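Long-range contact in endoglucanase (Acetivibrio cellulolyticus, PDB 5NRM), which carries, in this piece, a type I cohesin domain that docks a dockerin in cellulosome assembly, and as a whole probably hydrolyses cellulose: residues Asn30-Tyr41 / Val113-Ser124. Numbering follows the deposited sequence.
Sequences NGISTADFTVTY and VSISGTPTFGDS
Phe37 CD2 meets Phe121 CZ at 3.9 Å and Ile115 CD1 reaches Phe37 CD1 on the other flank of the ring, 3.8 Å away, in the packed interior of a cohesin beta sandwich. Strand 34-41 runs antiparallel to both 113-116 and 118-122, with a corner at Gly117 between them. With CG between the backbone N and the carbonyl carbon (chi1 57°), the Phe37 ring lies between Ile115 and Phe121, its plane 36° from that of Phe121. Ala35 is small enough for the Phe121 ring to come close, CB to CE1 3.6 Å; Val39 CG1 and Val113 CG1 continue the apolar row, whose Ile115 and Phe121 rest on Leu5.

The opposite face is polar and looser. Thr34, Asp36 and Thr120 lie against the bound dockerin: Thr34 OG1 and Asp36 OD1 both hydrogen-bond Ser13 of the dockerin chain. One water joins Asp36 OD2, Thr118 O and Thr120 OG1. At the corner, where Gly117 turns with positive phi, Ser116 N still donates to Thr38 O, but the return bond runs through a water that accepts from Thr38 N and donates to Ser116 O.

Near the start of strand 34-41, a classic beta bulge sets Ser33 and Thr34 opposite Gly122, whose lack of a side chain lets Thr34 OG1 lie close to its backbone. In the bulge Gly122 O takes two donors, Ser33 N at 2.8 Å and Thr34 N at 3.1 Å. Beyond it, Ser124 uses backbone and hydroxyl: Asn30 O accepts from Ser124 N at 3.0 Å and from Ser124 OG at 2.8 Å.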
loop_
_atom_site.group_PDB
_atom_site.type_symbol
_atom_site.label_atom_id
_atom_site.label_comp_id
_atom_site.label_asym_id
_atom_site.label_seq_id
_atom_site.Cartn_x
_atom_site.Cartn_y
_atom_site.Cartn_z
ATOM N N ASN A 30 4.275 -11.658 -14.570
ATOM C CA ASN A 30 3.230 -10.637 -14.746
ATOM C C ASN A 30 3.420 -9.427 -13.877
ATOM O O ASN A 30 2.756 -8.398 -14.032
ATOM C CB ASN A 30 1.845 -11.224 -14.534
ATOM C CG ASN A 30 1.529 -12.307 -15.548
ATOM O OD1 ASN A 30 1.944 -12.240 -16.678
ATOM N ND2 ASN A 30 0.804 -13.313 -15.129
ATOM N N GLY A 31 4.377 -9.512 -12.961
ATOM C CA GLY A 31 4.713 -8.361 -12.172
ATOM C C GLY A 31 3.670 -7.918 -11.129
ATOM O O GLY A 31 2.657 -8.602 -10.886
ATOM N N ILE A 32 3.925 -6.764 -10.519
ATOM C CA ILE A 32 2.994 -6.117 -9.632
ATOM C C ILE A 32 2.786 -4.698 -10.113
ATOM O O ILE A 32 3.747 -3.898 -10.114
ATOM C CB ILE A 32 3.501 -6.108 -8.181
ATOM C CG1 ILE A 32 3.619 -7.536 -7.625
ATOM C CG2 ILE A 32 2.655 -5.198 -7.295
ATOM C CD1 ILE A 32 2.352 -8.330 -7.504
ATOM N N SER A 33 1.564 -4.359 -10.506
ATOM C CA SER A 33 1.178 -3.025 -10.952
ATOM C C SER A 33 0.432 -2.218 -9.923
ATOM O O SER A 33 0.340 -1.009 -10.084
ATOM C CB SER A 33 0.343 -3.061 -12.219
ATOM O OG SER A 33 1.068 -3.619 -13.311
ATOM N N THR A 34 -0.141 -2.862 -8.915
ATOM C CA THR A 34 -0.882 -2.122 -7.868
ATOM C C THR A 34 -0.667 -2.779 -6.522
ATOM O O THR A 34 -0.528 -4.031 -6.450
ATOM C CB THR A 34 -2.454 -2.088 -8.143
ATOM O OG1 THR A 34 -3.126 -3.186 -7.498
ATOM C CG2 THR A 34 -2.821 -2.235 -9.552
ATOM N N ALA A 35 -0.716 -2.008 -5.456
ATOM C CA ALA A 35 -0.695 -2.572 -4.095
ATOM C C ALA A 35 -1.372 -1.657 -3.151
ATOM O O ALA A 35 -1.189 -0.423 -3.265
ATOM C CB ALA A 35 0.719 -2.845 -3.633
ATOM N N ASP A 36 -2.081 -2.210 -2.145
ATOM C CA ASP A 36 -2.517 -1.447 -1.007
ATOM C C ASP A 36 -2.595 -2.322 0.186
ATOM O O ASP A 36 -3.142 -3.406 0.128
ATOM C CB ASP A 36 -3.860 -0.676 -1.240
ATOM C CG ASP A 36 -5.068 -1.594 -1.329
ATOM O OD1 ASP A 36 -5.189 -2.175 -2.393
ATOM O OD2 ASP A 36 -5.822 -1.718 -0.345
ATOM N N PHE A 37 -2.150 -1.802 1.304
ATOM C CA PHE A 37 -2.259 -2.567 2.568
ATOM C C PHE A 37 -2.003 -1.649 3.732
ATOM O O PHE A 37 -1.512 -0.527 3.547
ATOM C CB PHE A 37 -1.365 -3.820 2.607
ATOM C CG PHE A 37 0.103 -3.562 2.400
ATOM C CD1 PHE A 37 0.955 -3.185 3.408
ATOM C CD2 PHE A 37 0.651 -3.663 1.112
ATOM C CE1 PHE A 37 2.305 -2.998 3.177
ATOM C CE2 PHE A 37 1.984 -3.510 0.864
ATOM C CZ PHE A 37 2.826 -3.142 1.904
ATOM N N THR A 38 -2.426 -2.152 4.899
ATOM C CA THR A 38 -2.271 -1.435 6.156
ATOM C C THR A 38 -1.166 -2.142 6.918
ATOM O O THR A 38 -1.114 -3.352 6.975
ATOM C CB THR A 38 -3.544 -1.501 6.969
ATOM O OG1 THR A 38 -4.602 -0.851 6.288
ATOM C CG2 THR A 38 -3.428 -0.817 8.348
ATOM N N VAL A 39 -0.292 -1.338 7.562
ATOM C CA VAL A 39 0.725 -1.809 8.526
ATOM C C VAL A 39 0.435 -1.246 9.902
ATOM O O VAL A 39 0.300 -0.049 10.032
ATOM C CB VAL A 39 2.162 -1.437 8.111
ATOM C CG1 VAL A 39 3.156 -1.974 9.145
ATOM C CG2 VAL A 39 2.489 -1.920 6.726
ATOM N N THR A 40 0.269 -2.113 10.860
ATOM C CA THR A 40 0.146 -1.755 12.274
ATOM C C THR A 40 1.486 -1.961 12.939
ATOM O O THR A 40 2.266 -2.832 12.567
ATOM C CB THR A 40 -1.010 -2.429 12.991
ATOM O OG1 THR A 40 -0.866 -3.821 12.877
ATOM C CG2 THR A 40 -2.303 -1.982 12.355
ATOM N N TYR A 41 1.739 -1.162 13.972
ATOM C CA TYR A 41 2.985 -1.280 14.763
ATOM C C TYR A 41 2.677 -0.977 16.192
ATOM O O TYR A 41 1.745 -0.194 16.524
ATOM C CB TYR A 41 4.094 -0.438 14.147
ATOM C CG TYR A 41 3.803 1.032 14.155
ATOM C CD1 TYR A 41 4.172 1.849 15.267
ATOM C CD2 TYR A 41 3.157 1.647 13.092
ATOM C CE1 TYR A 41 3.842 3.194 15.299
ATOM C CE2 TYR A 41 2.841 2.975 13.123
ATOM C CZ TYR A 41 3.185 3.778 14.213
ATOM O OH TYR A 41 2.837 5.135 14.275
ATOM N N VAL A 113 5.274 -5.518 14.279
ATOM C CA VAL A 113 5.007 -4.716 13.096
ATOM C C VAL A 113 4.313 -5.736 12.144
ATOM O O VAL A 113 4.911 -6.740 11.797
ATOM C CB VAL A 113 6.255 -4.147 12.414
ATOM C CG1 VAL A 113 5.908 -3.287 11.224
ATOM C CG2 VAL A 113 7.066 -3.296 13.385
ATOM N N SER A 114 3.066 -5.465 11.775
ATOM C CA SER A 114 2.192 -6.498 11.171
ATOM C C SER A 114 1.416 -5.891 10.011
ATOM O O SER A 114 1.043 -4.686 9.997
ATOM C CB SER A 114 1.172 -6.956 12.185
ATOM O OG SER A 114 1.807 -7.391 13.350
ATOM N N ILE A 115 1.038 -6.780 9.068
ATOM C CA ILE A 115 -0.011 -6.396 8.108
ATOM C C ILE A 115 -1.356 -6.524 8.803
ATOM O O ILE A 115 -1.555 -7.483 9.583
ATOM C CB ILE A 115 0.074 -7.319 6.903
ATOM C CG1 ILE A 115 1.454 -7.306 6.225
ATOM C CG2 ILE A 115 -1.051 -6.948 5.882
ATOM C CD1 ILE A 115 1.995 -5.959 5.734
ATOM N N SER A 116 -2.251 -5.560 8.591
ATOM C CA SER A 116 -3.563 -5.525 9.177
ATOM C C SER A 116 -4.655 -5.541 8.077
ATOM O O SER A 116 -4.520 -4.847 7.109
ATOM C CB SER A 116 -3.705 -4.237 10.029
ATOM O OG SER A 116 -4.988 -4.155 10.632
ATOM N N GLY A 117 -5.672 -6.378 8.255
ATOM C CA GLY A 117 -6.766 -6.482 7.293
ATOM C C GLY A 117 -6.322 -7.076 5.979
ATOM O O GLY A 117 -5.372 -7.875 5.928
ATOM N N THR A 118 -7.055 -6.778 4.910
ATOM C CA THR A 118 -6.833 -7.459 3.631
ATOM C C THR A 118 -5.909 -6.682 2.753
ATOM O O THR A 118 -6.221 -5.563 2.385
ATOM C CB THR A 118 -8.228 -7.714 2.960
ATOM O OG1 THR A 118 -8.998 -8.645 3.757
ATOM C CG2 THR A 118 -8.084 -8.247 1.558
ATOM N N PRO A 119 -4.788 -7.264 2.360
ATOM C CA PRO A 119 -3.942 -6.609 1.403
ATOM C C PRO A 119 -4.379 -6.941 -0.022
ATOM O O PRO A 119 -4.941 -8.024 -0.274
ATOM C CB PRO A 119 -2.576 -7.188 1.713
ATOM C CG PRO A 119 -2.794 -8.518 2.236
ATOM C CD PRO A 119 -4.161 -8.531 2.857
ATOM N N THR A 120 -4.226 -5.967 -0.910
ATOM C CA THR A 120 -4.485 -6.190 -2.303
ATOM C C THR A 120 -3.280 -5.900 -3.197
ATOM O O THR A 120 -2.616 -4.892 -3.024
ATOM C CB THR A 120 -5.682 -5.375 -2.793
ATOM O OG1 THR A 120 -6.840 -5.753 -2.025
ATOM C CG2 THR A 120 -5.954 -5.569 -4.319
ATOM N N PHE A 121 -2.986 -6.865 -4.071
ATOM C CA PHE A 121 -1.983 -6.721 -5.140
ATOM C C PHE A 121 -2.582 -7.073 -6.447
ATOM O O PHE A 121 -3.376 -8.053 -6.553
ATOM C CB PHE A 121 -0.809 -7.662 -4.870
ATOM C CG PHE A 121 -0.077 -7.319 -3.630
ATOM C CD1 PHE A 121 0.979 -6.420 -3.632
ATOM C CD2 PHE A 121 -0.452 -7.910 -2.437
ATOM C CE1 PHE A 121 1.621 -6.100 -2.455
ATOM C CE2 PHE A 121 0.202 -7.597 -1.250
ATOM C CZ PHE A 121 1.237 -6.698 -1.268
ATOM N N GLY A 122 -2.336 -6.219 -7.419
ATOM C CA GLY A 122 -2.735 -6.522 -8.770
ATOM C C GLY A 122 -1.577 -6.681 -9.670
ATOM O O GLY A 122 -0.626 -5.876 -9.575
ATOM N N ASP A 123 -1.618 -7.703 -10.524
ATOM C CA ASP A 123 -0.570 -7.856 -11.531
ATOM C C ASP A 123 -0.706 -6.885 -12.701
ATOM O O ASP A 123 -1.559 -6.000 -12.664
ATOM C CB ASP A 123 -0.376 -9.311 -11.880
ATOM C CG ASP A 123 -1.455 -9.851 -12.802
ATOM O OD1 ASP A 123 -2.321 -9.111 -13.336
ATOM O OD2 ASP A 123 -1.427 -11.097 -12.996
ATOM N N SER A 124 0.111 -7.058 -13.762
ATOM C CA SER A 124 0.119 -6.063 -14.850
ATOM C C SER A 124 -1.186 -6.165 -15.712
ATOM O O SER A 124 -1.415 -5.261 -16.531
ATOM C CB SER A 124 1.369 -6.196 -15.725
ATOM O OG SER A 124 1.465 -7.481 -16.311
HETATM O O HOH W 1 -7.005 -4.137 0.157
HETATM O O HOH W 2 -3.995 -4.584 4.439
#